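PDB 3OCR: class II aldolase/adducin domain protein from Pseudomonas syringae pv. phaseolicola 1448A, which is of unconfirmed function but belongs to the class II aldolase/adducin family, which includes metal-dependent aldolases and the actin-binding adducins. Local coordinates for residues A[57-62]-A[110-115]; A[124-129]-A[200-205]; A[151-156]-A[207-212]; A[158-163]-A[169-174]. One frame throughout, in Å; residues are numbered along the deposited sequence.

How the contacts relate
Contacts 1 and 2 form the buried centre: strands 58-61 and 124-128 are neighbours in the mixed sheet, joined by backbone bonds such as Ser-59 N to Val-125 O at 2.9 Å. Contact 1 places helix 110-118 against the sheet through a polar Ser-His pair, whereas contact 2 packs helix 199-219 on it through aliphatic side chains, with no hydrogen bond across. The same helix continues into contact 3, which is also buried but turns on an aromatic ring; Arg-156 NH2 and Gln-205 OE1, 2.8 Å apart, link contacts 2 and 3. Contact 4, partly exposed and about 17 Å (centre to centre) from the middle of the chain, relies on charged groups and touches contact 1 through Arg-172.

Contact 1 (A[57-62]-A[110-115]); sequences HFSARV and VIHSAI
Ser-59 and His-112 form the tight part of this contact: Ser-59 OG lies 2.9 Å from His-112 ND1 in a hydrogen bond in which either atom could be the donor. The serine hydroxyl is placed between its backbone N and carbonyl carbon (chi1 60°), which brings it close to the helix, and it is also bonded to NE2 of His-116, one turn further on. The other end of the imidazole meets His-57. His-57 O sits near the ring plane, 3.0 Å from His-112 CE1, and His-57 CB is 3.4 Å from His-112 NE2; although His-57 O is also near NE2, the angle is too poor for a hydrogen bond. Helix 110-118 thus rests on strand 58-61 of the central mixed sheet in this AraD-like fold, with Val-125 of the adjacent strand also touching the His-112 ring. Beyond the imidazole the two segments share little. Phe-58 offers little more than its CA, 4.1 Å from His-112 CE1, while its ring turns to the other side of the sheet, toward helix 29-47. Ile-111, partly exposed, turns instead to Leu-175 of helix 169-179. His-57 ND1 is held separately by Asn-72 OD1.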
loop_
_atom_site.group_PDB
_atom_site.type_symbol
_atom_site.label_atom_id
_atom_site.label_comp_id
_atom_site.label_asym_id
_atom_site.label_seq_id
_atom_site.Cartn_x
_atom_site.Cartn_y
_atom_site.Cartn_z
ATOM N N HIS A 57 7.240 -20.105 -9.013
ATOM C CA HIS A 57 6.926 -21.456 -8.616
ATOM C C HIS A 57 7.590 -21.836 -7.313
ATOM O O HIS A 57 8.686 -21.346 -6.995
ATOM C CB HIS A 57 7.410 -22.415 -9.695
ATOM C CG HIS A 57 6.853 -22.117 -11.051
ATOM N ND1 HIS A 57 5.577 -22.481 -11.422
ATOM C CD2 HIS A 57 7.384 -21.461 -12.112
ATOM C CE1 HIS A 57 5.347 -22.066 -12.655
ATOM N NE2 HIS A 57 6.425 -21.444 -13.095
ATOM N N PHE A 58 6.910 -22.697 -6.567
ATOM C CA PHE A 58 7.481 -23.340 -5.375
ATOM C C PHE A 58 7.555 -24.838 -5.633
ATOM O O PHE A 58 6.557 -25.434 -6.035
ATOM C CB PHE A 58 6.588 -23.110 -4.154
ATOM C CG PHE A 58 6.423 -21.674 -3.752
ATOM C CD1 PHE A 58 7.288 -20.686 -4.211
ATOM C CD2 PHE A 58 5.433 -21.321 -2.838
ATOM C CE1 PHE A 58 7.131 -19.375 -3.817
ATOM C CE2 PHE A 58 5.281 -19.996 -2.432
ATOM C CZ PHE A 58 6.153 -19.026 -2.923
ATOM N N SER A 59 8.696 -25.466 -5.356
ATOM C CA SER A 59 8.792 -26.933 -5.515
ATOM C C SER A 59 9.152 -27.605 -4.187
ATOM O O SER A 59 9.793 -26.980 -3.333
ATOM C CB SER A 59 9.823 -27.302 -6.589
ATOM O OG SER A 59 11.102 -26.820 -6.234
ATOM N N ALA A 60 8.724 -28.861 -4.026
ATOM C CA ALA A 60 9.110 -29.712 -2.898
ATOM C C ALA A 60 9.428 -31.125 -3.372
ATOM O O ALA A 60 8.733 -31.660 -4.238
ATOM C CB ALA A 60 7.973 -29.777 -1.867
ATOM N N ARG A 61 10.442 -31.742 -2.777
ATOM C CA ARG A 61 10.701 -33.141 -3.013
ATOM C C ARG A 61 9.633 -34.018 -2.342
ATOM O O ARG A 61 9.243 -33.774 -1.200
ATOM C CB ARG A 61 12.091 -33.551 -2.540
ATOM C CG ARG A 61 12.432 -34.985 -3.053
ATOM C CD ARG A 61 13.707 -35.477 -2.506
ATOM N NE ARG A 61 14.207 -36.702 -3.162
ATOM C CZ ARG A 61 13.841 -37.949 -2.855
ATOM N NH1 ARG A 61 12.907 -38.190 -1.943
ATOM N NH2 ARG A 61 14.402 -38.973 -3.488
ATOM N N VAL A 62 9.153 -35.013 -3.078
ATOM C CA VAL A 62 8.266 -36.046 -2.542
ATOM C C VAL A 62 9.138 -37.000 -1.717
ATOM O O VAL A 62 10.091 -37.573 -2.248
ATOM C CB VAL A 62 7.551 -36.811 -3.680
ATOM C CG1 VAL A 62 6.701 -37.987 -3.126
ATOM C CG2 VAL A 62 6.690 -35.874 -4.515
ATOM N N VAL A 110 13.024 -25.399 -14.631
ATOM C CA VAL A 110 14.458 -25.609 -14.786
ATOM C C VAL A 110 15.290 -25.139 -13.585
ATOM O O VAL A 110 16.202 -25.842 -13.148
ATOM C CB VAL A 110 14.967 -24.965 -16.086
ATOM C CG1 VAL A 110 16.504 -24.970 -16.130
ATOM C CG2 VAL A 110 14.372 -25.715 -17.314
ATOM N N ILE A 111 14.983 -23.963 -13.048
ATOM C CA ILE A 111 15.722 -23.487 -11.872
ATOM C C ILE A 111 15.548 -24.417 -10.664
ATOM O O ILE A 111 16.504 -24.730 -9.979
ATOM C CB ILE A 111 15.410 -21.999 -11.524
ATOM C CG1 ILE A 111 16.342 -21.524 -10.403
ATOM C CG2 ILE A 111 13.907 -21.776 -11.197
ATOM C CD1 ILE A 111 16.638 -20.030 -10.443
ATOM N N HIS A 112 14.322 -24.876 -10.442
ATOM C CA HIS A 112 14.022 -25.812 -9.381
ATOM C C HIS A 112 14.806 -27.104 -9.574
ATOM O O HIS A 112 15.472 -27.571 -8.647
ATOM C CB HIS A 112 12.506 -26.028 -9.295
ATOM C CG HIS A 112 11.767 -24.769 -8.950
ATOM N ND1 HIS A 112 11.560 -24.362 -7.648
ATOM C CD2 HIS A 112 11.264 -23.784 -9.737
ATOM C CE1 HIS A 112 10.934 -23.199 -7.648
ATOM N NE2 HIS A 112 10.741 -22.825 -8.903
ATOM N N SER A 113 14.749 -27.644 -10.791
ATOM C CA SER A 113 15.472 -28.856 -11.158
ATOM C C SER A 113 16.988 -28.722 -10.925
ATOM O O SER A 113 17.618 -29.609 -10.347
ATOM C CB SER A 113 15.215 -29.169 -12.634
ATOM O OG SER A 113 15.876 -30.371 -12.962
ATOM N N ALA A 114 17.568 -27.617 -11.381
ATOM C CA ALA A 114 19.016 -27.403 -11.208
ATOM C C ALA A 114 19.417 -27.428 -9.732
ATOM O O ALA A 114 20.408 -28.078 -9.355
ATOM C CB ALA A 114 19.456 -26.080 -11.856
ATOM N N ILE A 115 18.655 -26.727 -8.893
ATOM C CA ILE A 115 18.973 -26.663 -7.462
ATOM C C ILE A 115 18.720 -27.994 -6.737
ATOM O O ILE A 115 19.601 -28.466 -6.024
ATOM C CB ILE A 115 18.259 -25.480 -6.727
ATOM C CG1 ILE A 115 18.537 -24.131 -7.413
ATOM C CG2 ILE A 115 18.683 -25.423 -5.256
ATOM C CD1 ILE A 115 20.049 -23.774 -7.602
#

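Contact 2 (A[124-129]-A[200-205]); sequences AVLHTH and EHAIQQ
The peptide group joining Ala-202 to Ile-203 is the flat group met across this contact: Leu-126 CD1 lies over one of its faces, 3.5 Å from Ala-202 C and equally far from Ala-202 O, and no aromatic ring of either segment enters the interface. This is alpha/beta layer packing in an AraD-like fold. Strand 124-128 and helix 199-219 run roughly parallel, their segment axes 28° apart with a closest approach of 8.0 Å, and Val-125, on the sheet's other side, touches helix 110-118. Alternate strand residues face the helix, so Ala-124 and Leu-126 do the packing. Ala-124 CB meets Ala-202 CB at 4.0 Å, a methyl-to-methyl contact that matches the closest CA pair. Further along the strand, Leu-126 bridges Ala-202 and Ile-203; its CG is anti to its carbonyl carbon (chi1 -48°) and CD1 continues the chain outward, anti to CA. At the strand's end, His-127 and His-129 recall the His-X-His metal ligands of the AraD/fuculose-phosphate aldolase group, though no metal role is established here. The first carbon of Ile-203 does not head for the strand, yet its chain bends back until Ile-203 CD1 stands 3.5 Å from Leu-126 CD1.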
loop_
_atom_site.group_PDB
_atom_site.type_symbol
_atom_site.label_atom_id
_atom_site.label_comp_id
_atom_site.label_asym_id
_atom_site.label_seq_id
_atom_site.Cartn_x
_atom_site.Cartn_y
_atom_site.Cartn_z
ATOM N N ALA A 124 12.870 -28.202 -0.413
ATOM C CA ALA A 124 11.944 -27.209 -0.972
ATOM C C ALA A 124 12.715 -26.059 -1.550
ATOM O O ALA A 124 13.714 -25.648 -0.964
ATOM C CB ALA A 124 10.971 -26.714 0.068
ATOM N N VAL A 125 12.256 -25.564 -2.705
ATOM C CA VAL A 125 12.901 -24.423 -3.369
ATOM C C VAL A 125 11.814 -23.437 -3.792
ATOM O O VAL A 125 10.905 -23.788 -4.562
ATOM C CB VAL A 125 13.762 -24.847 -4.588
ATOM C CG1 VAL A 125 14.405 -23.604 -5.283
ATOM C CG2 VAL A 125 14.856 -25.860 -4.161
ATOM N N LEU A 126 11.910 -22.222 -3.271
ATOM C CA LEU A 126 10.949 -21.158 -3.538
ATOM C C LEU A 126 11.547 -20.040 -4.342
ATOM O O LEU A 126 12.641 -19.553 -4.043
ATOM C CB LEU A 126 10.457 -20.585 -2.218
ATOM C CG LEU A 126 10.006 -21.586 -1.137
ATOM C CD1 LEU A 126 9.591 -20.857 0.137
ATOM C CD2 LEU A 126 8.904 -22.516 -1.610
ATOM N N HIS A 127 10.817 -19.571 -5.342
ATOM C CA HIS A 127 11.310 -18.434 -6.080
ATOM C C HIS A 127 10.214 -17.383 -6.203
ATOM O O HIS A 127 9.090 -17.725 -6.551
ATOM C CB HIS A 127 11.808 -18.878 -7.462
ATOM C CG HIS A 127 12.086 -17.735 -8.376
ATOM N ND1 HIS A 127 12.953 -16.714 -8.044
ATOM C CD2 HIS A 127 11.578 -17.423 -9.591
ATOM C CE1 HIS A 127 12.986 -15.836 -9.029
ATOM N NE2 HIS A 127 12.163 -16.243 -9.980
ATOM N N THR A 128 10.510 -16.122 -5.890
ATOM C CA THR A 128 9.468 -15.064 -6.006
ATOM C C THR A 128 9.908 -13.851 -6.811
ATOM O O THR A 128 11.125 -13.577 -6.967
ATOM C CB THR A 128 8.928 -14.547 -4.626
ATOM O OG1 THR A 128 10.007 -14.024 -3.871
ATOM C CG2 THR A 128 8.231 -15.653 -3.793
ATOM N N HIS A 129 8.894 -13.132 -7.319
ATOM C CA HIS A 129 9.082 -11.882 -8.044
ATOM C C HIS A 129 8.251 -10.793 -7.396
ATOM O O HIS A 129 7.251 -10.362 -7.969
ATOM C CB HIS A 129 8.580 -11.995 -9.479
ATOM C CG HIS A 129 9.426 -12.832 -10.381
ATOM N ND1 HIS A 129 8.994 -13.210 -11.635
ATOM C CD2 HIS A 129 10.670 -13.347 -10.237
ATOM C CE1 HIS A 129 9.929 -13.938 -12.219
ATOM N NE2 HIS A 129 10.956 -14.036 -11.392
ATOM N N GLU A 200 8.408 -25.723 5.390
ATOM C CA GLU A 200 8.299 -24.801 6.529
ATOM C C GLU A 200 9.574 -23.955 6.669
ATOM O O GLU A 200 9.516 -22.736 6.849
ATOM C CB GLU A 200 8.035 -25.560 7.819
ATOM C CG GLU A 200 6.799 -26.503 7.778
ATOM C CD GLU A 200 7.146 -27.952 7.461
ATOM O OE1 GLU A 200 7.635 -28.241 6.348
ATOM O OE2 GLU A 200 6.896 -28.812 8.325
ATOM N N HIS A 201 10.716 -24.617 6.604
ATOM C CA HIS A 201 11.999 -23.912 6.714
ATOM C C HIS A 201 12.203 -22.888 5.569
ATOM O O HIS A 201 12.628 -21.742 5.810
ATOM C CB HIS A 201 13.138 -24.945 6.783
ATOM C CG HIS A 201 14.506 -24.332 6.832
ATOM N ND1 HIS A 201 15.607 -24.930 6.256
ATOM C CD2 HIS A 201 14.947 -23.170 7.374
ATOM C CE1 HIS A 201 16.672 -24.160 6.443
ATOM N NE2 HIS A 201 16.293 -23.081 7.112
ATOM N N ALA A 202 11.919 -23.312 4.331
ATOM C CA ALA A 202 12.024 -22.457 3.155
ATOM C C ALA A 202 11.105 -21.244 3.261
ATOM O O ALA A 202 11.494 -20.124 2.950
ATOM C CB ALA A 202 11.744 -23.267 1.847
ATOM N N ILE A 203 9.881 -21.481 3.713
ATOM C CA ILE A 203 8.922 -20.415 3.842
ATOM C C ILE A 203 9.304 -19.427 4.945
ATOM O O ILE A 203 9.043 -18.220 4.800
ATOM C CB ILE A 203 7.490 -21.000 4.115
ATOM C CG1 ILE A 203 6.853 -21.467 2.801
ATOM C CG2 ILE A 203 6.628 -19.971 4.805
ATOM C CD1 ILE A 203 6.490 -20.353 1.765
ATOM N N GLN A 204 9.903 -19.916 6.046
ATOM C CA GLN A 204 10.291 -19.012 7.120
ATOM C C GLN A 204 11.375 -18.081 6.600
ATOM O O GLN A 204 11.308 -16.886 6.822
ATOM C CB GLN A 204 10.825 -19.733 8.372
ATOM C CG GLN A 204 11.151 -18.734 9.534
ATOM C CD GLN A 204 11.571 -19.390 10.843
ATOM O OE1 GLN A 204 12.109 -20.489 10.862
ATOM N NE2 GLN A 204 11.331 -18.700 11.951
ATOM N N GLN A 205 12.359 -18.637 5.899
ATOM C CA GLN A 205 13.434 -17.822 5.328
ATOM C C GLN A 205 12.895 -16.814 4.305
ATOM O O GLN A 205 13.352 -15.669 4.256
ATOM C CB GLN A 205 14.473 -18.723 4.665
ATOM C CG GLN A 205 15.156 -19.730 5.610
ATOM C CD GLN A 205 16.523 -20.098 5.096
ATOM O OE1 GLN A 205 17.528 -19.538 5.534
ATOM N NE2 GLN A 205 16.574 -21.032 4.156
#

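Contact 3 (A[151-156]-A[207-212]); sequences IAFSGR and HALEYA
With CG anti to its carbonyl carbon (chi1 -76°), Phe-153 sends its ring from the loop to helix 199-219, while Leu-209, its CG anti to the backbone N (chi1 -174°), brings a methyl over that ring. The result is a CH-pi contact: Leu-209 CD1 is 4.0 Å from the centroid of the Phe-153 ring and only 6° off the normal. The ring also meets the helix backbone: Ala-208 C lies at its edge, 3.7 Å from Phe-153 CE1, and Leu-209 N approaches Phe-153 CZ to 3.6 Å from outside the ring plane. Ala-208 CB is 3.8 Å from Phe-153 CE1. On the opposite face lies the guanidinium of Arg-156, its NH1 displaced toward the ring's rim. That group is fixed by Arg-156 NH1 donating to Ala-152 O at 2.9 Å, in the guanidinium plane but well above the plane of the carbonyl, and by NH2 bonding to Gln-205 OE1. Ile-151 to Ser-154 form a type I turn that starts at the end of helix 148-151, in the loop leading to strand 157-160. No hydrogen bond spans the two segments, which implies that dispersion and exclusion of water hold the ring to the helix, while the polar bonds of Arg-156 keep the guanidinium in place over its other face.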
loop_
_atom_site.group_PDB
_atom_site.type_symbol
_atom_site.label_atom_id
_atom_site.label_comp_id
_atom_site.label_asym_id
_atom_site.label_seq_id
_atom_site.Cartn_x
_atom_site.Cartn_y
_atom_site.Cartn_z
ATOM N N ILE A 151 20.183 -7.930 8.928
ATOM C CA ILE A 151 21.475 -8.290 9.546
ATOM C C ILE A 151 21.474 -9.781 9.888
ATOM O O ILE A 151 22.506 -10.452 9.800
ATOM C CB ILE A 151 21.794 -7.374 10.785
ATOM C CG1 ILE A 151 22.022 -5.938 10.339
ATOM C CG2 ILE A 151 23.008 -7.857 11.605
ATOM C CD1 ILE A 151 21.936 -4.877 11.501
ATOM N N ALA A 152 20.294 -10.311 10.219
ATOM C CA ALA A 152 20.126 -11.735 10.446
ATOM C C ALA A 152 20.504 -12.614 9.225
ATOM O O ALA A 152 20.856 -13.790 9.384
ATOM C CB ALA A 152 18.666 -12.020 10.905
ATOM N N PHE A 153 20.426 -12.048 8.016
ATOM C CA PHE A 153 20.894 -12.733 6.788
ATOM C C PHE A 153 22.389 -12.554 6.474
ATOM O O PHE A 153 22.872 -13.054 5.455
ATOM C CB PHE A 153 20.047 -12.272 5.587
ATOM C CG PHE A 153 18.679 -12.904 5.572
ATOM C CD1 PHE A 153 17.576 -12.222 6.077
ATOM C CD2 PHE A 153 18.521 -14.203 5.122
ATOM C CE1 PHE A 153 16.300 -12.843 6.098
ATOM C CE2 PHE A 153 17.256 -14.818 5.121
ATOM C CZ PHE A 153 16.164 -14.126 5.609
ATOM N N SER A 154 23.127 -11.858 7.332
ATOM C CA SER A 154 24.534 -11.613 7.018
ATOM C C SER A 154 25.280 -12.947 6.901
ATOM O O SER A 154 25.190 -13.799 7.794
ATOM C CB SER A 154 25.183 -10.718 8.069
ATOM O OG SER A 154 26.568 -10.545 7.789
ATOM N N GLY A 155 25.976 -13.130 5.777
ATOM C CA GLY A 155 26.713 -14.353 5.496
ATOM C C GLY A 155 25.838 -15.545 5.099
ATOM O O GLY A 155 26.348 -16.662 4.974
ATOM N N ARG A 156 24.540 -15.324 4.891
ATOM C CA ARG A 156 23.647 -16.412 4.469
ATOM C C ARG A 156 23.233 -16.323 2.981
ATOM O O ARG A 156 22.562 -17.223 2.459
ATOM C CB ARG A 156 22.390 -16.448 5.342
ATOM C CG ARG A 156 22.603 -16.996 6.767
ATOM C CD ARG A 156 21.435 -16.581 7.656
ATOM N NE ARG A 156 20.155 -17.238 7.317
ATOM C CZ ARG A 156 18.958 -16.818 7.730
ATOM N NH1 ARG A 156 18.842 -15.717 8.469
ATOM N NH2 ARG A 156 17.858 -17.495 7.402
ATOM N N HIS A 207 9.705 -15.489 3.998
ATOM C CA HIS A 207 8.978 -14.508 4.807
ATOM C C HIS A 207 9.889 -13.458 5.434
ATOM O O HIS A 207 9.589 -12.261 5.366
ATOM C CB HIS A 207 8.147 -15.225 5.875
ATOM C CG HIS A 207 7.130 -14.359 6.562
ATOM N ND1 HIS A 207 6.351 -14.822 7.601
ATOM C CD2 HIS A 207 6.741 -13.077 6.351
ATOM C CE1 HIS A 207 5.534 -13.865 8.007
ATOM N NE2 HIS A 207 5.749 -12.797 7.262
ATOM N N ALA A 208 10.985 -13.899 6.044
ATOM C CA ALA A 208 11.927 -12.977 6.665
ATOM C C ALA A 208 12.667 -12.138 5.656
ATOM O O ALA A 208 12.902 -10.952 5.900
ATOM C CB ALA A 208 12.929 -13.716 7.554
ATOM N N LEU A 209 13.045 -12.744 4.529
ATOM C CA LEU A 209 13.820 -12.051 3.514
ATOM C C LEU A 209 12.954 -10.976 2.846
ATOM O O LEU A 209 13.428 -9.874 2.576
ATOM C CB LEU A 209 14.365 -13.028 2.465
ATOM C CG LEU A 209 15.326 -12.430 1.421
ATOM C CD1 LEU A 209 16.538 -11.747 2.103
ATOM C CD2 LEU A 209 15.758 -13.472 0.356
ATOM N N GLU A 210 11.694 -11.316 2.590
ATOM C CA GLU A 210 10.770 -10.428 1.915
ATOM C C GLU A 210 10.546 -9.200 2.820
ATOM O O GLU A 210 10.582 -8.039 2.349
ATOM C CB GLU A 210 9.416 -11.147 1.706
ATOM C CG GLU A 210 8.321 -10.189 1.225
ATOM C CD GLU A 210 8.611 -9.601 -0.150
ATOM O OE1 GLU A 210 9.289 -10.287 -0.972
ATOM O OE2 GLU A 210 8.152 -8.457 -0.401
ATOM N N TYR A 211 10.376 -9.443 4.117
ATOM C CA TYR A 211 10.251 -8.326 5.056
ATOM C C TYR A 211 11.519 -7.467 5.124
ATOM O O TYR A 211 11.436 -6.245 5.155
ATOM C CB TYR A 211 9.883 -8.796 6.445
ATOM C CG TYR A 211 9.221 -7.687 7.286
ATOM C CD1 TYR A 211 8.289 -6.802 6.715
ATOM C CD2 TYR A 211 9.517 -7.535 8.631
ATOM C CE1 TYR A 211 7.669 -5.792 7.486
ATOM C CE2 TYR A 211 8.902 -6.544 9.409
ATOM C CZ TYR A 211 7.978 -5.688 8.836
ATOM O OH TYR A 211 7.383 -4.711 9.605
ATOM N N ALA A 212 12.670 -8.109 5.200
ATOM C CA ALA A 212 13.945 -7.353 5.182
ATOM C C ALA A 212 13.980 -6.443 3.955
ATOM O O ALA A 212 14.346 -5.280 4.069
ATOM C CB ALA A 212 15.145 -8.299 5.218
#

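Contact 4 (A[158-163]-A[169-174]); sequences AYHGYE and LSERER
Glu-163, traced outward from the loop, lies along Glu-171 and ends on Arg-174. Its CB lies 3.5 Å from Glu-171 CD, and its CG passes beside the same side chain. Glu-163 CD comes 3.4 Å from Glu-171 CG. At the tip the two oxygens are gripped side-on: Arg-174 NH2 reaches Glu-163 OE1 at 2.7 Å and Arg-174 NE reaches Glu-163 OE2 at 2.9 Å. Both nitrogens approach on the syn side, somewhat out of the carboxylate plane, so the salt bridge is twisted, with carboxylate and guanidinium 48° apart. The two carboxylates themselves are stacked, and Glu-163 OE2 and Glu-171 OE2 are 4.4 Å apart; the arginine probably offsets their mutual repulsion. His-160 NE2 donates to the anti lone pair of Glu-171 OE2 at 2.7 Å, almost straight (173°) and in the ring plane. A water bonded to Glu-163 N donates through its O to Glu-171 OE2 at 2.6 Å. His-160 ND1 is bonded to Asp-178 OD2, so acidic groups at both ring nitrogens hold the imidazole's rotation and would tend to stabilise a positive charge on it. This His-carboxylate hydrogen bond ties edge strand 157-160 to helix 169-179, the first two elements of a beta-alpha-beta unit completed by strand 184-187.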
loop_
_atom_site.group_PDB
_atom_site.type_symbol
_atom_site.label_atom_id
_atom_site.label_comp_id
_atom_site.label_asym_id
_atom_site.label_seq_id
_atom_site.Cartn_x
_atom_site.Cartn_y
_atom_site.Cartn_z
ATOM N N ALA A 158 23.562 -15.777 -1.099
ATOM C CA ALA A 158 24.309 -15.877 -2.347
ATOM C C ALA A 158 23.777 -14.856 -3.349
ATOM O O ALA A 158 22.617 -14.470 -3.285
ATOM C CB ALA A 158 24.218 -17.288 -2.932
ATOM N N TYR A 159 24.650 -14.388 -4.253
ATOM C CA TYR A 159 24.196 -13.579 -5.401
ATOM C C TYR A 159 24.500 -14.243 -6.746
ATOM O O TYR A 159 25.575 -14.859 -6.942
ATOM C CB TYR A 159 24.828 -12.182 -5.364
ATOM C CG TYR A 159 24.316 -11.344 -4.246
ATOM C CD1 TYR A 159 24.813 -11.501 -2.949
ATOM C CD2 TYR A 159 23.315 -10.394 -4.469
ATOM C CE1 TYR A 159 24.321 -10.740 -1.897
ATOM C CE2 TYR A 159 22.822 -9.615 -3.423
ATOM C CZ TYR A 159 23.336 -9.789 -2.147
ATOM O OH TYR A 159 22.837 -9.025 -1.119
ATOM N N HIS A 160 23.575 -14.070 -7.686
ATOM C CA HIS A 160 23.699 -14.627 -9.029
ATOM C C HIS A 160 23.366 -13.508 -10.039
ATOM O O HIS A 160 22.248 -12.972 -10.043
ATOM C CB HIS A 160 22.755 -15.850 -9.176
ATOM C CG HIS A 160 22.704 -16.418 -10.563
ATOM N ND1 HIS A 160 23.729 -17.174 -11.099
ATOM C CD2 HIS A 160 21.744 -16.351 -11.518
ATOM C CE1 HIS A 160 23.413 -17.524 -12.334
ATOM N NE2 HIS A 160 22.208 -17.048 -12.607
ATOM N N GLY A 161 24.365 -13.132 -10.834
ATOM C CA GLY A 161 24.227 -12.162 -11.937
ATOM C C GLY A 161 23.189 -12.567 -12.977
ATOM O O GLY A 161 23.096 -13.732 -13.330
ATOM N N TYR A 162 22.424 -11.597 -13.477
ATOM C CA TYR A 162 21.331 -11.852 -14.411
ATOM C C TYR A 162 21.826 -12.255 -15.800
ATOM O O TYR A 162 22.693 -11.582 -16.386
ATOM C CB TYR A 162 20.413 -10.631 -14.538
ATOM C CG TYR A 162 19.109 -10.947 -15.268
ATOM C CD1 TYR A 162 18.247 -11.942 -14.801
ATOM C CD2 TYR A 162 18.766 -10.275 -16.458
ATOM C CE1 TYR A 162 17.042 -12.250 -15.485
ATOM C CE2 TYR A 162 17.586 -10.578 -17.145
ATOM C CZ TYR A 162 16.725 -11.556 -16.637
ATOM O OH TYR A 162 15.581 -11.850 -17.349
ATOM N N GLU A 163 21.252 -13.324 -16.342
ATOM C CA GLU A 163 21.662 -13.780 -17.679
ATOM C C GLU A 163 20.513 -13.939 -18.691
ATOM O O GLU A 163 20.737 -14.329 -19.820
ATOM C CB GLU A 163 22.499 -15.063 -17.583
ATOM C CG GLU A 163 23.701 -14.948 -16.641
ATOM C CD GLU A 163 24.636 -16.139 -16.736
ATOM O OE1 GLU A 163 24.852 -16.641 -17.864
ATOM O OE2 GLU A 163 25.154 -16.577 -15.685
ATOM N N LEU A 169 22.567 -24.304 -19.955
ATOM C CA LEU A 169 23.511 -25.140 -19.231
ATOM C C LEU A 169 24.661 -24.349 -18.625
ATOM O O LEU A 169 25.036 -24.586 -17.482
ATOM C CB LEU A 169 24.064 -26.194 -20.188
ATOM C CG LEU A 169 24.751 -27.420 -19.600
ATOM C CD1 LEU A 169 23.777 -28.274 -18.777
ATOM C CD2 LEU A 169 25.334 -28.200 -20.754
ATOM N N SER A 170 25.213 -23.419 -19.401
ATOM C CA SER A 170 26.277 -22.537 -18.938
ATOM C C SER A 170 25.831 -21.761 -17.683
ATOM O O SER A 170 26.559 -21.717 -16.688
ATOM C CB SER A 170 26.674 -21.574 -20.056
ATOM O OG SER A 170 28.070 -21.345 -20.071
ATOM N N GLU A 171 24.630 -21.181 -17.725
ATOM C CA GLU A 171 24.082 -20.492 -16.562
ATOM C C GLU A 171 23.682 -21.429 -15.417
ATOM O O GLU A 171 23.871 -21.069 -14.262
ATOM C CB GLU A 171 22.898 -19.582 -16.916
ATOM C CG GLU A 171 22.558 -18.614 -15.751
ATOM C CD GLU A 171 21.246 -17.868 -15.910
ATOM O OE1 GLU A 171 20.608 -17.964 -16.998
ATOM O OE2 GLU A 171 20.853 -17.186 -14.925
ATOM N N ARG A 172 23.109 -22.597 -15.729
ATOM C CA ARG A 172 22.764 -23.585 -14.695
ATOM C C ARG A 172 23.985 -23.906 -13.814
ATOM O O ARG A 172 23.869 -23.996 -12.599
ATOM C CB ARG A 172 22.293 -24.901 -15.308
ATOM C CG ARG A 172 20.803 -25.102 -15.568
ATOM C CD ARG A 172 20.654 -26.522 -16.188
ATOM N NE ARG A 172 19.439 -26.744 -16.973
ATOM C CZ ARG A 172 19.341 -26.569 -18.294
ATOM N NH1 ARG A 172 20.379 -26.141 -18.998
ATOM N NH2 ARG A 172 18.188 -26.807 -18.912
ATOM N N GLU A 173 25.140 -24.089 -14.449
ATOM C CA GLU A 173 26.382 -24.382 -13.737
ATOM C C GLU A 173 26.742 -23.232 -12.790
ATOM O O GLU A 173 27.063 -23.464 -11.622
ATOM C CB GLU A 173 27.544 -24.635 -14.712
ATOM C CG GLU A 173 27.333 -25.753 -15.732
ATOM C CD GLU A 173 28.176 -25.576 -17.022
ATOM O OE1 GLU A 173 28.856 -24.533 -17.193
ATOM O OE2 GLU A 173 28.157 -26.484 -17.881
ATOM N N ARG A 174 26.682 -21.999 -13.301
ATOM C CA ARG A 174 27.035 -20.813 -12.520
ATOM C C ARG A 174 26.068 -20.602 -11.361
ATOM O O ARG A 174 26.481 -20.179 -10.274
ATOM C CB ARG A 174 27.096 -19.574 -13.415
ATOM C CG ARG A 174 28.426 -19.403 -14.168
ATOM C CD ARG A 174 28.497 -18.049 -14.881
ATOM N NE ARG A 174 27.621 -18.022 -16.057
ATOM C CZ ARG A 174 28.027 -18.106 -17.319
ATOM N NH1 ARG A 174 29.323 -18.205 -17.620
ATOM N NH2 ARG A 174 27.127 -18.083 -18.295
HETATM O O HOH W 1 19.365 -15.152 -15.496
#